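PDB 3QTM: negative regulator of ofd1 from Schizosaccharomyces pombe, which is required for correct translation termination, directly inhibits ofd1 and promotes stability of the sre1 N-terminal transcription factor domain, probably by blocking ofd1-accelerated degradation. Local coordinates for residues E97-I105 with A128-R139. Sequence-based numbering, arbitrary orientation.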
loop_
_atom_site.group_PDB
_atom_site.type_symbol
_atom_site.label_atom_id
_atom_site.label_comp_id
_atom_site.label_asym_id
_atom_site.label_seq_id
_atom_site.Cartn_x
_atom_site.Cartn_y
_atom_site.Cartn_z
ATOM N N GLU A 97 18.491 -3.951 -9.872
ATOM C CA GLU A 97 17.327 -3.390 -9.204
ATOM C C GLU A 97 17.624 -3.154 -7.712
ATOM O O GLU A 97 17.372 -2.062 -7.175
ATOM C CB GLU A 97 16.108 -4.319 -9.359
ATOM C CG GLU A 97 14.890 -3.835 -8.586
ATOM C CD GLU A 97 13.781 -4.881 -8.458
ATOM O OE1 GLU A 97 13.980 -6.044 -8.878
ATOM O OE2 GLU A 97 12.704 -4.534 -7.924
ATOM N N GLU A 98 18.162 -4.175 -7.049
ATOM C CA GLU A 98 18.411 -4.087 -5.614
ATOM C C GLU A 98 19.369 -2.950 -5.253
ATOM O O GLU A 98 19.221 -2.294 -4.227
ATOM C CB GLU A 98 18.931 -5.405 -5.038
ATOM C CG GLU A 98 19.018 -5.363 -3.501
ATOM C CD GLU A 98 19.373 -6.717 -2.886
ATOM O OE1 GLU A 98 19.848 -7.606 -3.626
ATOM O OE2 GLU A 98 19.185 -6.888 -1.663
ATOM N N SER A 99 20.354 -2.708 -6.095
ATOM C CA SER A 99 21.290 -1.633 -5.804
ATOM C C SER A 99 20.603 -0.256 -5.851
ATOM O O SER A 99 20.951 0.644 -5.092
ATOM C CB SER A 99 22.489 -1.692 -6.741
ATOM O OG SER A 99 23.552 -0.919 -6.212
ATOM N N TYR A 100 19.601 -0.120 -6.713
ATOM C CA TYR A 100 18.816 1.110 -6.762
ATOM C C TYR A 100 17.900 1.285 -5.530
ATOM O O TYR A 100 17.673 2.403 -5.074
ATOM C CB TYR A 100 18.050 1.220 -8.089
ATOM C CG TYR A 100 18.909 1.872 -9.159
ATOM C CD1 TYR A 100 19.682 1.106 -10.031
ATOM C CD2 TYR A 100 18.996 3.264 -9.253
ATOM C CE1 TYR A 100 20.496 1.706 -10.981
ATOM C CE2 TYR A 100 19.812 3.874 -10.195
ATOM C CZ TYR A 100 20.555 3.094 -11.057
ATOM O OH TYR A 100 21.358 3.701 -11.989
ATOM N N ILE A 101 17.386 0.180 -4.990
ATOM C CA ILE A 101 16.645 0.230 -3.731
ATOM C C ILE A 101 17.599 0.659 -2.615
ATOM O O ILE A 101 17.266 1.544 -1.838
ATOM C CB ILE A 101 16.012 -1.138 -3.376
ATOM C CG1 ILE A 101 14.994 -1.563 -4.438
ATOM C CG2 ILE A 101 15.401 -1.126 -1.959
ATOM C CD1 ILE A 101 14.475 -3.004 -4.243
ATOM N N ASP A 102 18.781 0.034 -2.541
ATOM C CA ASP A 102 19.800 0.425 -1.558
ATOM C C ASP A 102 20.151 1.912 -1.658
ATOM O O ASP A 102 20.271 2.605 -0.643
ATOM C CB ASP A 102 21.087 -0.382 -1.727
ATOM C CG ASP A 102 20.897 -1.876 -1.454
ATOM O OD1 ASP A 102 19.906 -2.250 -0.786
ATOM O OD2 ASP A 102 21.756 -2.676 -1.903
ATOM N N ALA A 103 20.356 2.392 -2.883
ATOM C CA ALA A 103 20.671 3.812 -3.081
ATOM C C ALA A 103 19.522 4.714 -2.613
ATOM O O ALA A 103 19.754 5.724 -1.946
ATOM C CB ALA A 103 21.022 4.085 -4.528
ATOM N N ALA A 104 18.286 4.336 -2.944
ATOM C CA ALA A 104 17.105 5.073 -2.481
ATOM C C ALA A 104 17.085 5.206 -0.959
ATOM O O ALA A 104 16.778 6.281 -0.423
ATOM C CB ALA A 104 15.816 4.395 -2.962
ATOM N N ILE A 105 17.371 4.095 -0.274
ATOM C CA ILE A 105 17.484 4.077 1.181
ATOM C C ILE A 105 18.599 5.010 1.675
ATOM O O ILE A 105 18.386 5.837 2.548
ATOM C CB ILE A 105 17.778 2.637 1.707
ATOM C CG1 ILE A 105 16.561 1.716 1.483
ATOM C CG2 ILE A 105 18.227 2.694 3.181
ATOM C CD1 ILE A 105 16.800 0.229 1.851
ATOM N N ALA A 128 11.086 2.777 0.409
ATOM C CA ALA A 128 12.314 2.077 0.058
ATOM C C ALA A 128 12.590 0.886 0.972
ATOM O O ALA A 128 13.053 -0.146 0.499
ATOM C CB ALA A 128 13.504 3.030 0.032
ATOM N N TYR A 129 12.312 1.028 2.273
ATOM C CA TYR A 129 12.512 -0.080 3.207
ATOM C C TYR A 129 11.578 -1.237 2.850
ATOM O O TYR A 129 11.958 -2.404 2.942
ATOM C CB TYR A 129 12.271 0.336 4.671
ATOM C CG TYR A 129 13.337 1.226 5.277
ATOM C CD1 TYR A 129 14.691 0.916 5.162
ATOM C CD2 TYR A 129 12.986 2.359 5.998
ATOM C CE1 TYR A 129 15.668 1.731 5.722
ATOM C CE2 TYR A 129 13.950 3.182 6.563
ATOM C CZ TYR A 129 15.283 2.867 6.420
ATOM O OH TYR A 129 16.223 3.689 6.989
ATOM N N LEU A 130 10.351 -0.917 2.459
ATOM C CA LEU A 130 9.402 -1.971 2.087
ATOM C C LEU A 130 9.804 -2.648 0.778
ATOM O O LEU A 130 9.644 -3.867 0.644
ATOM C CB LEU A 130 7.955 -1.466 2.018
ATOM C CG LEU A 130 7.295 -1.131 3.363
ATOM C CD1 LEU A 130 5.900 -0.550 3.148
ATOM C CD2 LEU A 130 7.239 -2.355 4.283
ATOM N N GLU A 131 10.340 -1.887 -0.178
ATOM C CA GLU A 131 10.782 -2.527 -1.430
ATOM C C GLU A 131 11.972 -3.431 -1.151
ATOM O O GLU A 131 12.127 -4.471 -1.783
ATOM C CB GLU A 131 11.129 -1.523 -2.533
ATOM C CG GLU A 131 9.929 -0.763 -3.055
ATOM C CD GLU A 131 8.881 -1.674 -3.693
ATOM O OE1 GLU A 131 9.218 -2.815 -4.085
ATOM O OE2 GLU A 131 7.714 -1.242 -3.812
ATOM N N LYS A 132 12.810 -3.026 -0.198
ATOM C CA LYS A 132 13.918 -3.867 0.238
ATOM C C LYS A 132 13.390 -5.218 0.786
ATOM O O LYS A 132 13.916 -6.283 0.447
ATOM C CB LYS A 132 14.748 -3.137 1.297
ATOM C CG LYS A 132 15.954 -3.919 1.822
ATOM C CD LYS A 132 17.032 -4.086 0.755
ATOM C CE LYS A 132 18.328 -4.664 1.347
ATOM N NZ LYS A 132 19.326 -5.051 0.294
ATOM N N VAL A 133 12.343 -5.161 1.611
ATOM C CA VAL A 133 11.744 -6.367 2.186
ATOM C C VAL A 133 11.312 -7.346 1.090
ATOM O O VAL A 133 11.594 -8.546 1.147
ATOM C CB VAL A 133 10.513 -6.016 3.046
ATOM C CG1 VAL A 133 9.657 -7.249 3.272
ATOM C CG2 VAL A 133 10.933 -5.356 4.380
ATOM N N ARG A 134 10.625 -6.817 0.086
ATOM C CA ARG A 134 10.170 -7.632 -1.029
ATOM C C ARG A 134 11.331 -8.320 -1.744
ATOM O O ARG A 134 11.266 -9.513 -2.056
ATOM C CB ARG A 134 9.353 -6.807 -2.020
ATOM C CG ARG A 134 8.892 -7.607 -3.238
ATOM C CD ARG A 134 8.148 -6.727 -4.229
ATOM N NE ARG A 134 8.993 -5.629 -4.681
ATOM C CZ ARG A 134 9.935 -5.743 -5.612
ATOM N NH1 ARG A 134 10.155 -6.911 -6.202
ATOM N NH2 ARG A 134 10.658 -4.688 -5.961
ATOM N N VAL A 135 12.397 -7.578 -2.009
ATOM C CA VAL A 135 13.535 -8.180 -2.697
ATOM C C VAL A 135 14.247 -9.224 -1.805
ATOM O O VAL A 135 14.701 -10.267 -2.296
ATOM C CB VAL A 135 14.517 -7.118 -3.241
ATOM C CG1 VAL A 135 15.825 -7.763 -3.623
ATOM C CG2 VAL A 135 13.904 -6.400 -4.456
ATOM N N LEU A 136 14.325 -8.955 -0.499
ATOM C CA LEU A 136 14.939 -9.911 0.428
ATOM C C LEU A 136 14.164 -11.239 0.458
ATOM O O LEU A 136 14.766 -12.298 0.478
ATOM C CB LEU A 136 15.095 -9.320 1.844
ATOM C CG LEU A 136 16.268 -8.335 2.041
ATOM C CD1 LEU A 136 16.250 -7.665 3.431
ATOM C CD2 LEU A 136 17.614 -9.007 1.796
ATOM N N VAL A 137 12.835 -11.167 0.439
ATOM C CA VAL A 137 12.001 -12.364 0.375
ATOM C C VAL A 137 12.309 -13.166 -0.889
ATOM O O VAL A 137 12.473 -14.388 -0.832
ATOM C CB VAL A 137 10.503 -12.036 0.434
ATOM C CG1 VAL A 137 9.671 -13.307 0.296
ATOM C CG2 VAL A 137 10.157 -11.322 1.742
ATOM N N TRP A 138 12.410 -12.476 -2.024
ATOM C CA TRP A 138 12.823 -13.126 -3.264
ATOM C C TRP A 138 14.210 -13.754 -3.116
ATOM O O TRP A 138 14.440 -14.870 -3.577
ATOM C CB TRP A 138 12.836 -12.141 -4.450
ATOM C CG TRP A 138 13.096 -12.838 -5.777
ATOM C CD1 TRP A 138 12.152 -13.360 -6.629
ATOM C CD2 TRP A 138 14.373 -13.121 -6.380
ATOM N NE1 TRP A 138 12.764 -13.933 -7.724
ATOM C CE2 TRP A 138 14.123 -13.804 -7.594
ATOM C CE3 TRP A 138 15.697 -12.852 -6.020
ATOM C CZ2 TRP A 138 15.150 -14.228 -8.439
ATOM C CZ3 TRP A 138 16.717 -13.278 -6.862
ATOM C CH2 TRP A 138 16.437 -13.952 -8.059
ATOM N N ARG A 139 15.146 -13.040 -2.493
ATOM C CA ARG A 139 16.499 -13.569 -2.368
ATOM C C ARG A 139 16.516 -14.832 -1.482
ATOM O O ARG A 139 17.190 -15.823 -1.789
ATOM C CB ARG A 139 17.474 -12.494 -1.871
ATOM C CG ARG A 139 17.730 -11.370 -2.892
ATOM C CD ARG A 139 18.680 -10.280 -2.362
ATOM N NE ARG A 139 19.906 -10.851 -1.819
ATOM C CZ ARG A 139 20.713 -10.241 -0.958
ATOM N NH1 ARG A 139 20.445 -9.016 -0.518
ATOM N NH2 ARG A 139 21.796 -10.863 -0.534
#
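E98 OE2 takes two salt bridges from the facing helix, each 2.7 Å long: R139 NH1 arrives at its syn lone pair along a bent bond (138°), and K132 NZ on the anti side, somewhat out of the carboxylate plane. K132 NZ also reaches the syn lone pair of D102 OD1 at 3.1 Å, a turn along on helix 97-110, while R139 NE pairs with E143. A second network lies across the apolar packing from the first. R134 NH2 gives E97 OE2 a nearly straight bond (2.8 Å, 167°), and R134 NE and NH2 both grip E131 OE1; these three in-plane bonds would hold the guanidinium's orientation. Between the two networks I101 is a knob in the hole formed by A128, E131, K132 and V135; its CD1 presses on V135 CG2 at 3.5 Å, tighter than usual. Farther on, I105 CG1 meets A128 CB (3.6 Å), and I105 CG2 comes obliquely to CE1 of Y129, whose OH is hydrogen-bonded to Q109. K132 CB packs against I101 CG2 and I105 CD1, and the chain, bent at chi2, carries the amine to the acids. In this nearly antiparallel pair (152°), consistent with a TPR-like hairpin, salt bridges line both sides of an apolar seam, so charge complementarity probably helps set the pairing.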